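Local coordinates for transferrin binding protein B (Actinobacillus suis, PDB 3PQU), which probably captures host transferrin at the bacterial outer membrane, as a surface lipoprotein of the iron-acquisition receptor, at residues 114-119 and 175-180; 232-237 and 241-246. All blocks are in the same frame, centred on the assembly; numbering follows the deposited sequence.

In the fold
Both contacts belong to the N-lobe and reach one curled antiparallel sheet, the N-lobe beta barrel, in which strand 170-183 pairs with strand 229-236 and that in turn with strand 241-249. Contact 1 comes first along the chain: it ties a loop of the handle region, residues 114-119, to strand 170-183. Contact 2 opens only after contact 1 has closed and is the hairpin of strands 229-236 and 241-249. Their centres lie about 17 Å apart, yet they touch where Trp176 NE1 packs 3.6 Å from Leu246 CB. Contact 1 thus fastens the handle region onto the barrel, while contact 2 builds part of its wall.

Contact 1: residues 114-119 and 175-180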
loop_
_atom_site.group_PDB
_atom_site.type_symbol
_atom_site.label_atom_id
_atom_site.label_comp_id
_atom_site.label_asym_id
_atom_site.label_seq_id
_atom_site.Cartn_x
_atom_site.Cartn_y
_atom_site.Cartn_z
ATOM N N LYS A 114 9.509 -23.306 1.505
ATOM C CA LYS A 114 8.223 -22.740 1.918
ATOM C C LYS A 114 8.248 -22.237 3.366
ATOM O O LYS A 114 7.199 -21.964 3.965
ATOM C CB LYS A 114 7.077 -23.728 1.653
ATOM C CG LYS A 114 7.036 -24.194 0.193
ATOM C CD LYS A 114 5.769 -24.962 -0.157
ATOM C CE LYS A 114 5.842 -26.396 0.358
ATOM N NZ LYS A 114 4.513 -27.051 0.280
ATOM N N LYS A 115 9.455 -22.116 3.924
ATOM C CA LYS A 115 9.629 -21.480 5.238
ATOM C C LYS A 115 10.121 -20.066 4.981
ATOM O O LYS A 115 11.292 -19.844 4.665
ATOM C CB LYS A 115 10.636 -22.250 6.106
ATOM C CG LYS A 115 10.216 -23.662 6.446
ATOM C CD LYS A 115 11.331 -24.432 7.173
ATOM C CE LYS A 115 10.859 -25.844 7.527
ATOM N NZ LYS A 115 11.929 -26.654 8.168
ATOM N N ARG A 116 9.210 -19.112 5.061
ATOM C CA ARG A 116 9.514 -17.750 4.645
ATOM C C ARG A 116 9.072 -16.808 5.751
ATOM O O ARG A 116 7.894 -16.483 5.881
ATOM C CB ARG A 116 8.790 -17.420 3.343
ATOM C CG ARG A 116 9.069 -18.404 2.196
ATOM C CD ARG A 116 8.398 -17.905 0.932
ATOM N NE ARG A 116 8.632 -18.773 -0.220
ATOM C CZ ARG A 116 8.291 -18.456 -1.462
ATOM N NH1 ARG A 116 7.706 -17.283 -1.708
ATOM N NH2 ARG A 116 8.526 -19.314 -2.451
ATOM N N ASN A 117 10.033 -16.361 6.534
ATOM C CA ASN A 117 9.748 -15.612 7.757
ATOM C C ASN A 117 9.582 -14.124 7.497
ATOM O O ASN A 117 10.525 -13.358 7.677
ATOM C CB ASN A 117 10.868 -15.840 8.782
ATOM C CG ASN A 117 10.565 -15.211 10.142
ATOM O OD1 ASN A 117 9.439 -15.279 10.642
ATOM N ND2 ASN A 117 11.583 -14.609 10.752
ATOM N N LEU A 118 8.384 -13.726 7.063
ATOM C CA LEU A 118 8.056 -12.317 6.850
ATOM C C LEU A 118 6.967 -11.935 7.824
ATOM O O LEU A 118 6.128 -12.765 8.173
ATOM C CB LEU A 118 7.573 -12.079 5.416
ATOM C CG LEU A 118 8.591 -12.507 4.365
ATOM C CD1 LEU A 118 7.990 -12.458 2.955
ATOM C CD2 LEU A 118 9.810 -11.615 4.488
ATOM N N GLN A 119 6.970 -10.684 8.264
ATOM C CA GLN A 119 5.994 -10.253 9.245
ATOM C C GLN A 119 4.848 -9.467 8.620
ATOM O O GLN A 119 3.728 -9.503 9.116
ATOM C CB GLN A 119 6.668 -9.413 10.348
ATOM C CG GLN A 119 5.678 -8.848 11.342
ATOM C CD GLN A 119 6.337 -8.132 12.521
ATOM O OE1 GLN A 119 7.545 -7.871 12.524
ATOM N NE2 GLN A 119 5.536 -7.817 13.532
ATOM N N THR A 175 12.615 -13.897 -1.705
ATOM C CA THR A 175 12.332 -14.844 -2.767
ATOM C C THR A 175 11.723 -14.132 -3.966
ATOM O O THR A 175 11.486 -12.922 -3.937
ATOM C CB THR A 175 11.302 -15.902 -2.303
ATOM O OG1 THR A 175 10.100 -15.239 -1.890
ATOM C CG2 THR A 175 11.853 -16.747 -1.139
ATOM N N TRP A 176 11.494 -14.899 -5.026
ATOM C CA TRP A 176 10.613 -14.475 -6.108
ATOM C C TRP A 176 9.887 -15.714 -6.596
ATOM O O TRP A 176 10.276 -16.828 -6.256
ATOM C CB TRP A 176 11.373 -13.751 -7.246
ATOM C CG TRP A 176 12.407 -14.576 -7.966
ATOM C CD1 TRP A 176 13.600 -15.066 -7.453
ATOM C CD2 TRP A 176 12.380 -14.965 -9.344
ATOM N NE1 TRP A 176 14.292 -15.745 -8.437
ATOM C CE2 TRP A 176 13.568 -15.694 -9.602
ATOM C CE3 TRP A 176 11.481 -14.737 -10.397
ATOM C CZ2 TRP A 176 13.858 -16.227 -10.858
ATOM C CZ3 TRP A 176 11.775 -15.261 -11.650
ATOM C CH2 TRP A 176 12.955 -16.002 -11.867
ATOM N N ASP A 177 8.825 -15.510 -7.377
ATOM C CA ASP A 177 7.989 -16.604 -7.906
ATOM C C ASP A 177 7.334 -16.137 -9.208
ATOM O O ASP A 177 7.284 -14.939 -9.478
ATOM C CB ASP A 177 6.899 -16.988 -6.905
ATOM C CG ASP A 177 7.442 -17.774 -5.734
ATOM O OD1 ASP A 177 7.569 -17.209 -4.629
ATOM O OD2 ASP A 177 7.759 -18.956 -5.936
ATOM N N PHE A 178 6.835 -17.073 -10.010
ATOM C CA PHE A 178 6.353 -16.723 -11.344
ATOM C C PHE A 178 5.428 -17.766 -11.956
ATOM O O PHE A 178 5.435 -18.923 -11.554
ATOM C CB PHE A 178 7.560 -16.532 -12.281
ATOM C CG PHE A 178 8.403 -17.795 -12.458
ATOM C CD1 PHE A 178 8.074 -18.735 -13.435
ATOM C CD2 PHE A 178 9.495 -18.046 -11.632
ATOM C CE1 PHE A 178 8.814 -19.923 -13.605
ATOM C CE2 PHE A 178 10.269 -19.219 -11.808
ATOM C CZ PHE A 178 9.916 -20.164 -12.799
ATOM N N THR A 179 4.652 -17.337 -12.950
ATOM C CA THR A 179 3.992 -18.237 -13.875
ATOM C C THR A 179 4.213 -17.680 -15.283
ATOM O O THR A 179 4.211 -16.461 -15.476
ATOM C CB THR A 179 2.464 -18.376 -13.622
ATOM O OG1 THR A 179 1.908 -19.268 -14.594
ATOM C CG2 THR A 179 1.729 -17.023 -13.747
ATOM N N SER A 180 4.427 -18.579 -16.245
ATOM C CA SER A 180 4.464 -18.233 -17.659
ATOM C C SER A 180 3.048 -18.238 -18.204
ATOM O O SER A 180 2.088 -18.470 -17.464
ATOM C CB SER A 180 5.301 -19.250 -18.453
ATOM O OG SER A 180 4.664 -20.533 -18.528
#
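With CG anti to its carbonyl carbon (chi1 -55°) and the chain extended from there to NE, Arg116 reaches from the handle loop to strand 170-183 of the N-lobe beta barrel, where Asp177, its CG beside the backbone N (chi1 -74°), holds out a carboxylate. The two meet in a salt bridge between the handle region and the barrel. Guanidinium and carboxylate planes are only 10° apart, and both terminal nitrogens converge on one oxygen: Arg116 NH1 to Asp177 OD1 measures 2.9 Å, and the less straight bond from Arg116 NH2 to Asp177 OD1 measures 3.2 Å. The grip is therefore end-on but forked at a single acceptor, not a pair of parallel bonds. Asp177 OD2 is engaged by Ser204 OG, and Arg116 NE by Asp113 O, so both flat groups are held from a second direction as well. Strand 121-128 adds Tyr125, which touches both Arg116 and Asp177. Thr175 supplies a cover from the barrel side: its methyl CG2 lies 3.9 Å above the guanidinium plane, over the centre. The hydroxyl is near too, but Thr175 OG1, 3.2 Å from Arg116 NH1, sits over the face at an angle too poor for a hydrogen bond.

Contact 2: residues 232-237 and 241-246; sequences EFAVDF and KLTGSL
An antiparallel beta hairpin in the wall of the N-lobe barrel is formed here by strands 229-236 and 241-249. The strand segments run at 171° to each other with their axes 4.6 Å apart at closest approach, and six backbone hydrogen bonds fix the register. Glu232 pairs with Ser245, Ala234 with Thr243 and Asp236 with Lys241, each a hydrogen-bonded pair joined in both directions. The bond from Ser245 N to Glu232 O spans 2.8 Å and that from Ala234 N to Thr243 O 2.9 Å.

The non-hydrogen-bonded pairs are Phe233 with Gly244 and Val235 with Leu242; the side chains of Phe233, Val235 and Leu242 turn to the buried face. At Gly244, where no side chain intervenes, the strands draw in to 4.0 Å between Phe233 CA and Gly244 CA, and the Phe233 ring lies obliquely against the glycine, with Phe233 CD1 3.9 Å from Gly244 CA. Thr243 O meets that ring at its edge. The ring's far end, CZ, reaches Leu246 CD2 at 4.2 Å. Beside it Leu242, with CG set between its backbone N and carbonyl carbon (chi1 68°), crosses Val235, whose CG2 packs 4.0 Å from Leu242 CB.

Ala234 CB and Thr243 OG1 lie side by side on the other face. There Asp236 OD1 binds Asn239 N in the connecting turn and Asn168 ND2, while Lys241 NZ forms a salt bridge with Asp269.

Strand 170-183 flanks the hairpin through the backbones of Tyr172 and Val170; strand 260-271 flanks it through Ala268 and Ile266. Over the buried face, Phe322 of strand 318-326 meets the Phe233 ring, and strand 306-312 brings Met307 against Phe233 and Phe311 against Leu246.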
loop_
_atom_site.group_PDB
_atom_site.type_symbol
_atom_site.label_atom_id
_atom_site.label_comp_id
_atom_site.label_asym_id
_atom_site.label_seq_id
_atom_site.Cartn_x
_atom_site.Cartn_y
_atom_site.Cartn_z
ATOM N N GLU A 232 17.620 -10.620 -4.114
ATOM C CA GLU A 232 18.362 -9.683 -3.289
ATOM C C GLU A 232 18.227 -8.273 -3.849
ATOM O O GLU A 232 18.279 -8.074 -5.064
ATOM C CB GLU A 232 19.832 -10.088 -3.175
ATOM C CG GLU A 232 20.579 -9.228 -2.151
ATOM C CD GLU A 232 21.971 -9.750 -1.814
ATOM O OE1 GLU A 232 22.212 -10.974 -1.941
ATOM O OE2 GLU A 232 22.818 -8.924 -1.409
ATOM N N PHE A 233 18.016 -7.303 -2.963
ATOM C CA PHE A 233 17.924 -5.902 -3.377
ATOM C C PHE A 233 18.852 -4.972 -2.586
ATOM O O PHE A 233 19.092 -5.180 -1.396
ATOM C CB PHE A 233 16.490 -5.398 -3.244
ATOM C CG PHE A 233 15.486 -6.219 -4.000
ATOM C CD1 PHE A 233 15.111 -5.863 -5.283
ATOM C CD2 PHE A 233 14.916 -7.353 -3.423
ATOM C CE1 PHE A 233 14.176 -6.617 -5.997
ATOM C CE2 PHE A 233 13.988 -8.112 -4.122
ATOM C CZ PHE A 233 13.614 -7.741 -5.420
ATOM N N ALA A 234 19.359 -3.943 -3.257
ATOM C CA ALA A 234 20.157 -2.910 -2.608
ATOM C C ALA A 234 19.394 -1.596 -2.762
ATOM O O ALA A 234 19.264 -1.085 -3.869
ATOM C CB ALA A 234 21.548 -2.817 -3.254
ATOM N N VAL A 235 18.856 -1.066 -1.668
ATOM C CA VAL A 235 18.014 0.123 -1.765
ATOM C C VAL A 235 18.777 1.382 -1.357
ATOM O O VAL A 235 19.323 1.454 -0.255
ATOM C CB VAL A 235 16.737 0.006 -0.901
ATOM C CG1 VAL A 235 15.910 1.291 -1.018
ATOM C CG2 VAL A 235 15.915 -1.218 -1.300
ATOM N N ASP A 236 18.808 2.374 -2.241
ATOM C CA ASP A 236 19.461 3.653 -1.941
ATOM C C ASP A 236 18.364 4.651 -1.589
ATOM O O ASP A 236 17.852 5.370 -2.455
ATOM C CB ASP A 236 20.266 4.127 -3.158
ATOM C CG ASP A 236 21.011 5.456 -2.919
ATOM O OD1 ASP A 236 20.707 6.207 -1.959
ATOM O OD2 ASP A 236 21.895 5.766 -3.738
ATOM N N PHE A 237 17.979 4.681 -0.322
ATOM C CA PHE A 237 16.841 5.495 0.085
ATOM C C PHE A 237 17.116 6.986 -0.102
ATOM O O PHE A 237 16.233 7.742 -0.517
ATOM C CB PHE A 237 16.432 5.188 1.532
ATOM C CG PHE A 237 15.667 3.887 1.691
ATOM C CD1 PHE A 237 14.328 3.789 1.300
ATOM C CD2 PHE A 237 16.278 2.770 2.250
ATOM C CE1 PHE A 237 13.621 2.591 1.445
ATOM C CE2 PHE A 237 15.587 1.569 2.409
ATOM C CZ PHE A 237 14.245 1.477 2.003
ATOM N N LYS A 241 16.268 5.349 -5.140
ATOM C CA LYS A 241 16.473 4.349 -6.197
ATOM C C LYS A 241 16.770 3.005 -5.563
ATOM O O LYS A 241 17.127 2.942 -4.399
ATOM C CB LYS A 241 17.671 4.719 -7.085
ATOM C CG LYS A 241 17.497 5.935 -7.970
ATOM C CD LYS A 241 18.746 6.160 -8.822
ATOM C CE LYS A 241 18.513 7.229 -9.885
ATOM N NZ LYS A 241 17.442 6.850 -10.861
ATOM N N LEU A 242 16.677 1.940 -6.352
ATOM C CA LEU A 242 17.085 0.630 -5.889
ATOM C C LEU A 242 17.472 -0.254 -7.059
ATOM O O LEU A 242 17.019 -0.050 -8.189
ATOM C CB LEU A 242 15.939 -0.037 -5.107
ATOM C CG LEU A 242 14.682 -0.446 -5.886
ATOM C CD1 LEU A 242 14.856 -1.782 -6.606
ATOM C CD2 LEU A 242 13.484 -0.518 -4.936
ATOM N N THR A 243 18.276 -1.266 -6.771
ATOM C CA THR A 243 18.598 -2.279 -7.757
ATOM C C THR A 243 18.399 -3.638 -7.110
ATOM O O THR A 243 18.192 -3.740 -5.898
ATOM C CB THR A 243 20.062 -2.174 -8.229
ATOM O OG1 THR A 243 20.936 -2.407 -7.118
ATOM C CG2 THR A 243 20.358 -0.799 -8.859
ATOM N N GLY A 244 18.473 -4.693 -7.910
ATOM C CA GLY A 244 18.370 -6.024 -7.348
ATOM C C GLY A 244 18.650 -7.116 -8.354
ATOM O O GLY A 244 18.881 -6.853 -9.538
ATOM N N SER A 245 18.590 -8.348 -7.872
ATOM C CA SER A 245 18.913 -9.523 -8.670
ATOM C C SER A 245 17.965 -10.661 -8.305
ATOM O O SER A 245 17.626 -10.839 -7.133
ATOM C CB SER A 245 20.362 -9.947 -8.362
ATOM O OG SER A 245 21.276 -8.998 -8.868
ATOM N N LEU A 246 17.555 -11.444 -9.292
ATOM C CA LEU A 246 16.752 -12.632 -9.019
ATOM C C LEU A 246 17.473 -13.861 -9.531
ATOM O O LEU A 246 17.889 -13.893 -10.695
ATOM C CB LEU A 246 15.375 -12.530 -9.694
ATOM C CG LEU A 246 14.615 -11.206 -9.496
ATOM C CD1 LEU A 246 13.286 -11.251 -10.257
ATOM C CD2 LEU A 246 14.365 -10.960 -8.027
#